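Local atomic coordinates of 4-oxalocrotonate tautomerase (Staphylococcus aureus, PDB entry 2X4K), a protein that belongs to the tautomerase superfamily of small beta-alpha-beta proteins and assembles as a hexamer with zinc ions bound between its subunits. Residues M2-N7 and T34-Q39; V6-L11 and I41-E46. All blocks are in the same frame, centred on the assembly; numbering follows the deposited sequence. Where two conformers were deposited one is given.

Contact 1 (2-7 with 34-39) is made just before strand 5-11 and contact 2 (6-11 with 41-46) along it; their segments share Val-6 and Asn-7, and their centres are 13 Å apart. Contact 1 packs the start of the chain against the turn that leaves helix 16-34, and contact 2 follows where the chain comes back as strand 42-48. Between them Pro-4 O takes a probable hydrogen bond from His-42 N at 2.9 Å, and Ala-36 CB lies 4.1 Å from Ile-41 CG1. Zinc belongs to the side of contact 2, where His-42 binds one ion and Glu-46 another; the side chain of Pro-4 is about 9 Å from the ion that His-42 binds.

Contact 1. Residues M2-N7 and T34-Q39; sequences MMPIVN and TGANRQ
Ala-36 presents its methyl group to two residues of 2-7. Ala-36 CB lies 3.7 Å from Pro-4 CG, resting against the proline ring, and in the conformer given, one of two deposited, Met-2 SD lies 4.0 Å from Ala-36 CB. In this conformer the Met-2 side chain then runs past Thr-34 in the opposite sense to that residue's own side chain, with Met-2 SD 3.9 Å from Thr-34 CB; the position of the terminal methyl is doubtful. No hydrogen bond joins the two segments, and the contact is apolar packing. It sits where helix 16-34 ends and the chain turns back toward strand 42-48 of the beta-alpha-beta unit, Gly-35 leaving the helix with positive phi. An ST turn shapes this exit: Ala-36 N donates to Thr-34 OG1 over 3.1 Å at an N-H...O angle of 157°, and OG1 is also hydrogen-bonded to Val-30 O within the helix. Pro-4 is backed by Val-30 and Ile-41 besides Ala-36. Met-2 also packs on Arg-14 of a second subunit, whose Leu-10 touches Thr-34.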
ATOM      1  N   MET A   2       5.903 -17.882   4.988  1.00 18.32           N
ATOM      2  CA  MET A   2       4.901 -16.817   5.210  0.50 17.27           C
ATOM      3  C   MET A   2       5.258 -15.361   4.882  1.00 16.63           C
ATOM      4  O   MET A   2       4.367 -14.571   4.581  1.00 17.12           O
ATOM      5  CB  MET A   2       4.394 -16.864   6.655  0.50 17.20           C
ATOM      6  CG  MET A   2       3.385 -17.955   6.903  0.50 17.14           C
ATOM      7  SD  MET A   2       2.481 -17.699   8.434  0.50 16.24           S
ATOM      8  CE  MET A   2       2.417 -19.387   9.027  0.50 16.98           C
ATOM      9  N   MET A   3       6.528 -15.000   4.963  1.00 16.22           N
ATOM     10  CA  MET A   3       7.031 -13.619   4.740  1.00 12.94           C
ATOM     11  C   MET A   3       6.095 -12.418   5.040  1.00 11.12           C
ATOM     12  O   MET A   3       5.772 -11.628   4.146  1.00 11.20           O
ATOM     13  CB  MET A   3       7.583 -13.497   3.313  1.00 12.72           C
ATOM     14  CG  MET A   3       8.643 -12.414   3.183  1.00 13.95           C
ATOM     15  SD  MET A   3       9.246 -12.202   1.502  1.00 17.36           S
ATOM     16  CE  MET A   3       7.851 -11.377   0.741  1.00 18.40           C
ATOM     17  N   PRO A   4       5.682 -12.249   6.304  1.00  9.89           N
ATOM     18  CA  PRO A   4       4.773 -11.148   6.579  1.00  9.59           C
ATOM     19  C   PRO A   4       5.404  -9.764   6.370  1.00  9.46           C
ATOM     20  O   PRO A   4       6.553  -9.525   6.751  1.00  9.75           O
ATOM     21  CB  PRO A   4       4.393 -11.361   8.046  1.00  9.84           C
ATOM     22  CG  PRO A   4       4.615 -12.817   8.286  1.00 10.09           C
ATOM     23  CD  PRO A   4       5.842 -13.116   7.483  1.00  9.57           C
ATOM     24  N   ILE A   5       4.645  -8.880   5.737  1.00  8.98           N
ATOM     25  CA  ILE A   5       5.041  -7.500   5.539  1.00 10.09           C
ATOM     26  C   ILE A   5       3.956  -6.637   6.142  1.00  9.17           C
ATOM     27  O   ILE A   5       2.813  -6.668   5.695  1.00  8.94           O
ATOM     28  CB  ILE A   5       5.195  -7.184   4.061  1.00 11.17           C
ATOM     29  CG1 ILE A   5       6.288  -8.072   3.480  1.00 14.06           C
ATOM     30  CG2 ILE A   5       5.519  -5.711   3.854  1.00 12.99           C
ATOM     31  CD1 ILE A   5       6.542  -7.837   2.035  1.00 16.79           C
ATOM     32  N   VAL A   6       4.328  -5.884   7.168  1.00  9.04           N
ATOM     33  CA  VAL A   6       3.408  -5.066   7.911  1.00  8.97           C
ATOM     34  C   VAL A   6       3.695  -3.610   7.609  1.00  8.25           C
ATOM     35  O   VAL A   6       4.850  -3.180   7.629  1.00 10.46           O
ATOM     36  CB  VAL A   6       3.577  -5.309   9.414  1.00  9.83           C
ATOM     37  CG1 VAL A   6       2.536  -4.532  10.197  1.00 11.50           C
ATOM     38  CG2 VAL A   6       3.479  -6.788   9.730  1.00 11.35           C
ATOM     39  N   ASN A   7       2.638  -2.864   7.312  1.00  7.25           N
ATOM     40  CA  ASN A   7       2.721  -1.435   7.113  1.00  7.65           C
ATOM     41  C   ASN A   7       1.841  -0.771   8.163  1.00  7.50           C
ATOM     42  O   ASN A   7       0.674  -1.134   8.313  1.00  9.14           O
ATOM     43  CB  ASN A   7       2.234  -1.083   5.713  1.00  8.41           C
ATOM     44  CG  ASN A   7       2.572   0.326   5.321  1.00  9.93           C
ATOM     45  OD1 ASN A   7       1.744   1.229   5.435  1.00 14.36           O
ATOM     46  ND2 ASN A   7       3.804   0.531   4.860  1.00 11.81           N
ATOM     47  N   THR A  34       0.448 -16.255  13.999  1.00 10.07           N
ATOM     48  CA  THR A  34       0.530 -16.920  12.701  1.00 11.33           C
ATOM     49  C   THR A  34       1.537 -18.064  12.640  1.00 11.93           C
ATOM     50  O   THR A  34       1.440 -18.910  11.764  1.00 13.31           O
ATOM     51  CB  THR A  34       0.901 -15.936  11.582  1.00 11.42           C
ATOM     52  OG1 THR A  34       2.257 -15.505  11.754  1.00 11.50           O
ATOM     53  CG2 THR A  34      -0.035 -14.741  11.568  1.00 12.06           C
ATOM     54  N   GLY A  35       2.508 -18.082  13.547  1.00 12.35           N
ATOM     55  CA  GLY A  35       3.583 -19.059  13.489  1.00 13.16           C
ATOM     56  C   GLY A  35       4.661 -18.716  12.475  1.00 13.09           C
ATOM     57  O   GLY A  35       5.524 -19.543  12.204  1.00 14.49           O
ATOM     58  N   ALA A  36       4.634 -17.502  11.922  1.00 12.46           N
ATOM     59  CA  ALA A  36       5.679 -17.070  10.997  1.00 12.53           C
ATOM     60  C   ALA A  36       7.027 -17.037  11.699  1.00 12.49           C
ATOM     61  O   ALA A  36       7.116 -16.675  12.874  1.00 12.75           O
ATOM     62  CB  ALA A  36       5.366 -15.698  10.432  1.00 12.32           C
ATOM     63  N   ASN A  37       8.071 -17.415  10.965  1.00 13.04           N
ATOM     64  CA  ASN A  37       9.441 -17.249  11.432  1.00 13.46           C
ATOM     65  C   ASN A  37       9.723 -15.776  11.663  1.00 12.01           C
ATOM     66  O   ASN A  37       9.444 -14.957  10.792  1.00 12.12           O
ATOM     67  CB  ASN A  37      10.426 -17.763  10.384  1.00 14.92           C
ATOM     68  CG  ASN A  37      10.306 -19.247  10.139  1.00 17.26           C
ATOM     69  OD1 ASN A  37       9.869 -20.001  11.006  1.00 19.98           O
ATOM     70  ND2 ASN A  37      10.702 -19.677   8.948  1.00 20.28           N
ATOM     71  N   ARG A  38      10.298 -15.442  12.814  1.00 11.71           N
ATOM     72  CA  ARG A  38      10.520 -14.047  13.152  1.00 11.19           C
ATOM     73  C   ARG A  38      11.389 -13.328  12.117  1.00 11.37           C
ATOM     74  O   ARG A  38      11.159 -12.167  11.818  1.00 11.50           O
ATOM     75  CB  ARG A  38      11.136 -13.913  14.538  1.00 11.14           C
ATOM     76  CG  ARG A  38      10.996 -12.519  15.101  1.00 10.73           C
ATOM     77  CD  ARG A  38      11.598 -12.380  16.469  1.00 10.91           C
ATOM     78  NE  ARG A  38      11.466 -11.012  16.962  1.00 10.75           N
ATOM     79  CZ  ARG A  38      10.405 -10.531  17.610  1.00 10.44           C
ATOM     80  NH1 ARG A  38       9.352 -11.291  17.860  1.00 10.06           N
ATOM     81  NH2 ARG A  38      10.384  -9.266  18.006  1.00 10.77           N
ATOM     82  N   GLN A  39      12.373 -14.030  11.561  1.00 12.31           N
ATOM     83  CA  GLN A  39      13.295 -13.437  10.588  1.00 13.63           C
ATOM     84  C   GLN A  39      12.622 -13.065   9.259  1.00 13.01           C
ATOM     85  O   GLN A  39      13.211 -12.363   8.435  1.00 14.54           O
ATOM     86  CB  GLN A  39      14.484 -14.372  10.323  1.00 14.95           C
ATOM     87  CG  GLN A  39      14.140 -15.717   9.671  1.00 17.36           C
ATOM     88  CD  GLN A  39      13.955 -16.848  10.675  1.00 19.48           C
ATOM     89  OE1 GLN A  39      13.372 -16.663  11.747  1.00 20.40           O
ATOM     90  NE2 GLN A  39      14.441 -18.035  10.321  1.00 21.94           N
TER

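Contact 2. Residues V6-L11 and I41-E46; sequences VNVKLL and IHVVIE. With ZN (zinc ion), chain E.
With chi1 of Lys-9 at -67° and of Glu-46 at -63°, each CG stands beside its backbone N, and the two side chains run alongside each other in the same direction. The lysine bends at chi4, and Lys-9 NZ meets Glu-46 OE1 on its syn side in a 3.0 Å salt bridge, 27° out of the carboxylate plane. On the face with Val-6 and Val-8, Leu-10 CD2 packs 3.5 Å from Ile-45 CG2 in the conformer given; Val-43 and Ile-45 also touch helix 16-34. The backbones pair in parallel: Val-6 N and O bond His-42 O and Val-44 N, and Val-8 N and O bond Val-44 O and Glu-46 N, all at 2.8 Å. Leu-10 N reaches Glu-46 O at 3.1 Å. Pro-4 O, hydrogen-bonded to His-42 ND1, helps set the ring as His-42 NE2 binds zinc at 2.0 Å, with a water, Asp-62 of a second subunit and His-42 of a third completing the site; Glu-46 OE2 and its counterpart in a fourth bind a different zinc ion. Helix 16-34 links the strands as the beta-alpha-beta crossover of the tautomerase fold, and antiparallel strands of the second and fourth subunits extend the sheet.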
ATOM      1  N   VAL A   6       4.328  -5.884   7.168  1.00  9.04           N
ATOM      2  CA  VAL A   6       3.408  -5.066   7.911  1.00  8.97           C
ATOM      3  C   VAL A   6       3.695  -3.610   7.609  1.00  8.25           C
ATOM      4  O   VAL A   6       4.850  -3.180   7.629  1.00 10.46           O
ATOM      5  CB  VAL A   6       3.577  -5.309   9.414  1.00  9.83           C
ATOM      6  CG1 VAL A   6       2.536  -4.532  10.197  1.00 11.50           C
ATOM      7  CG2 VAL A   6       3.479  -6.788   9.730  1.00 11.35           C
ATOM      8  N   ASN A   7       2.638  -2.864   7.312  1.00  7.25           N
ATOM      9  CA  ASN A   7       2.721  -1.435   7.113  1.00  7.65           C
ATOM     10  C   ASN A   7       1.841  -0.771   8.163  1.00  7.50           C
ATOM     11  O   ASN A   7       0.674  -1.134   8.313  1.00  9.14           O
ATOM     12  CB  ASN A   7       2.234  -1.083   5.713  1.00  8.41           C
ATOM     13  CG  ASN A   7       2.572   0.326   5.321  1.00  9.93           C
ATOM     14  OD1 ASN A   7       1.744   1.229   5.435  1.00 14.36           O
ATOM     15  ND2 ASN A   7       3.804   0.531   4.860  1.00 11.81           N
ATOM     16  N   VAL A   8       2.407   0.164   8.916  1.00  7.59           N
ATOM     17  CA  VAL A   8       1.652   0.875   9.933  1.00  8.29           C
ATOM     18  C   VAL A   8       1.625   2.355   9.575  1.00  8.24           C
ATOM     19  O   VAL A   8       2.660   3.014   9.577  1.00  9.35           O
ATOM     20  CB  VAL A   8       2.276   0.737  11.338  1.00  8.98           C
ATOM     21  CG1 VAL A   8       1.392   1.446  12.366  1.00 10.31           C
ATOM     22  CG2 VAL A   8       2.488  -0.719  11.708  1.00 10.22           C
ATOM     23  N   LYS A   9       0.444   2.873   9.265  1.00  8.27           N
ATOM     24  CA  LYS A   9       0.245   4.300   9.053  1.00  8.56           C
ATOM     25  C   LYS A   9      -0.289   4.888  10.338  1.00  9.09           C
ATOM     26  O   LYS A   9      -1.265   4.385  10.881  1.00  9.89           O
ATOM     27  CB  LYS A   9      -0.766   4.549   7.932  1.00  9.15           C
ATOM     28  CG  LYS A   9      -0.306   4.129   6.544  1.00 10.35           C
ATOM     29  CD  LYS A   9      -1.481   4.179   5.559  1.00 12.19           C
ATOM     30  CE  LYS A   9      -1.127   3.663   4.178  1.00 14.28           C
ATOM     31  NZ  LYS A   9      -0.324   4.649   3.409  1.00 16.05           N
ATOM     32  N   LEU A  10       0.338   5.947  10.834  1.00  8.83           N
ATOM     33  CA  LEU A  10      -0.169   6.584  12.041  1.00  9.92           C
ATOM     34  C   LEU A  10       0.276   8.034  12.103  1.00  9.57           C
ATOM     35  O   LEU A  10       1.132   8.473  11.352  1.00  9.65           O
ATOM     36  CB  LEU A  10       0.231   5.806  13.304  1.00 10.42           C
ATOM     37  CG  LEU A  10       1.617   6.023  13.905  1.00 12.21           C
ATOM     38  CD1 LEU A  10       1.744   5.228  15.196  1.00 14.45           C
ATOM     39  CD2 LEU A  10       2.701   5.627  12.909  1.00 12.85           C
ATOM     40  N   LEU A  11      -0.340   8.773  13.010  1.00 10.66           N
ATOM     41  CA  LEU A  11      -0.060  10.187  13.186  1.00 11.09           C
ATOM     42  C   LEU A  11       1.413  10.428  13.478  1.00 11.14           C
ATOM     43  O   LEU A  11       2.006   9.732  14.300  1.00 11.97           O
ATOM     44  CB  LEU A  11      -0.891  10.717  14.348  1.00 12.30           C
ATOM     45  CG  LEU A  11      -0.715  12.178  14.745  1.00 13.50           C
ATOM     46  CD1 LEU A  11      -1.095  13.099  13.608  1.00 14.03           C
ATOM     47  CD2 LEU A  11      -1.546  12.473  15.976  1.00 15.33           C
ATOM     48  N   ILE A  41       9.576 -11.562   9.221  1.00  8.94           N
ATOM     49  CA  ILE A  41       8.549 -10.565   9.535  1.00  8.54           C
ATOM     50  C   ILE A  41       9.157  -9.174   9.406  1.00  8.24           C
ATOM     51  O   ILE A  41      10.132  -8.850  10.083  1.00  8.87           O
ATOM     52  CB  ILE A  41       7.974 -10.747  10.951  1.00  8.32           C
ATOM     53  CG1 ILE A  41       7.340 -12.134  11.093  1.00  8.80           C
ATOM     54  CG2 ILE A  41       6.939  -9.653  11.245  1.00  8.98           C
ATOM     55  CD1 ILE A  41       6.959 -12.501  12.525  1.00  8.99           C
ATOM     56  N   HIS A  42       8.549  -8.360   8.548  1.00  8.27           N
ATOM     57  CA  HIS A  42       9.041  -7.035   8.202  1.00  8.65           C
ATOM     58  C   HIS A  42       8.014  -5.995   8.601  1.00  8.64           C
ATOM     59  O   HIS A  42       6.821  -6.206   8.393  1.00  9.17           O
ATOM     60  CB  HIS A  42       9.269  -6.964   6.698  1.00  9.62           C
ATOM     61  CG  HIS A  42      10.101  -8.086   6.180  1.00 10.32           C
ATOM     62  ND1 HIS A  42       9.599  -9.351   5.977  1.00 10.51           N
ATOM     63  CD2 HIS A  42      11.410  -8.143   5.847  1.00 10.59           C
ATOM     64  CE1 HIS A  42      10.558 -10.136   5.523  1.00 10.71           C
ATOM     65  NE2 HIS A  42      11.669  -9.430   5.441  1.00 11.09           N
ATOM     66  N   VAL A  43       8.471  -4.870   9.144  1.00  8.50           N
ATOM     67  CA  VAL A  43       7.577  -3.798   9.551  1.00  8.72           C
ATOM     68  C   VAL A  43       8.065  -2.475   8.988  1.00  8.66           C
ATOM     69  O   VAL A  43       9.244  -2.142   9.098  1.00  9.87           O
ATOM     70  CB  VAL A  43       7.455  -3.698  11.084  1.00  9.45           C
ATOM     71  CG1 VAL A  43       6.504  -2.563  11.485  1.00 11.06           C
ATOM     72  CG2 VAL A  43       7.001  -5.019  11.666  1.00 10.67           C
ATOM     73  N   VAL A  44       7.147  -1.726   8.389  1.00  7.84           N
ATOM     74  CA  VAL A  44       7.396  -0.376   7.927  1.00  8.56           C
ATOM     75  C   VAL A  44       6.393   0.555   8.584  1.00  8.20           C
ATOM     76  O   VAL A  44       5.206   0.244   8.628  1.00  9.01           O
ATOM     77  CB  VAL A  44       7.254  -0.275   6.399  1.00  9.23           C
ATOM     78  CG1 VAL A  44       7.364   1.176   5.930  1.00 11.60           C
ATOM     79  CG2 VAL A  44       8.287  -1.170   5.709  1.00 10.85           C
ATOM     80  N   ILE A  45       6.894   1.680   9.087  1.00  8.77           N
ATOM     81  CA  ILE A  45       6.061   2.704   9.691  0.50  9.26           C
ATOM     82  C   ILE A  45       6.028   3.919   8.770  1.00  9.39           C
ATOM     83  O   ILE A  45       7.073   4.405   8.329  1.00 10.69           O
ATOM     84  CB  ILE A  45       6.595   3.124  11.070  0.50  9.99           C
ATOM     85  CG1 ILE A  45       6.773   1.908  11.982  0.50 10.94           C
ATOM     86  CG2 ILE A  45       5.638   4.107  11.727  0.50 11.43           C
ATOM     87  CD1 ILE A  45       7.620   2.201  13.194  0.50 11.70           C
ATOM     88  N   GLU A  46       4.821   4.392   8.469  1.00  9.07           N
ATOM     89  CA  GLU A  46       4.618   5.605   7.694  1.00  9.87           C
ATOM     90  C   GLU A  46       3.885   6.594   8.565  1.00  9.87           C
ATOM     91  O   GLU A  46       2.737   6.362   8.930  1.00 10.94           O
ATOM     92  CB  GLU A  46       3.777   5.327   6.455  1.00 10.46           C
ATOM     93  CG  GLU A  46       4.410   4.378   5.474  1.00 11.49           C
ATOM     94  CD  GLU A  46       3.637   4.325   4.184  1.00 11.49           C
ATOM     95  OE1 GLU A  46       2.446   3.947   4.217  1.00 13.62           O
ATOM     96  OE2 GLU A  46       4.209   4.700   3.137  1.00 12.30           O
TER
HETATM   97 ZN    ZN E1064      13.379 -10.003   4.514  1.00 14.38          ZN
HETATM   98  O   HOH W   1      15.108  -8.534   5.242  1.00 10.15           O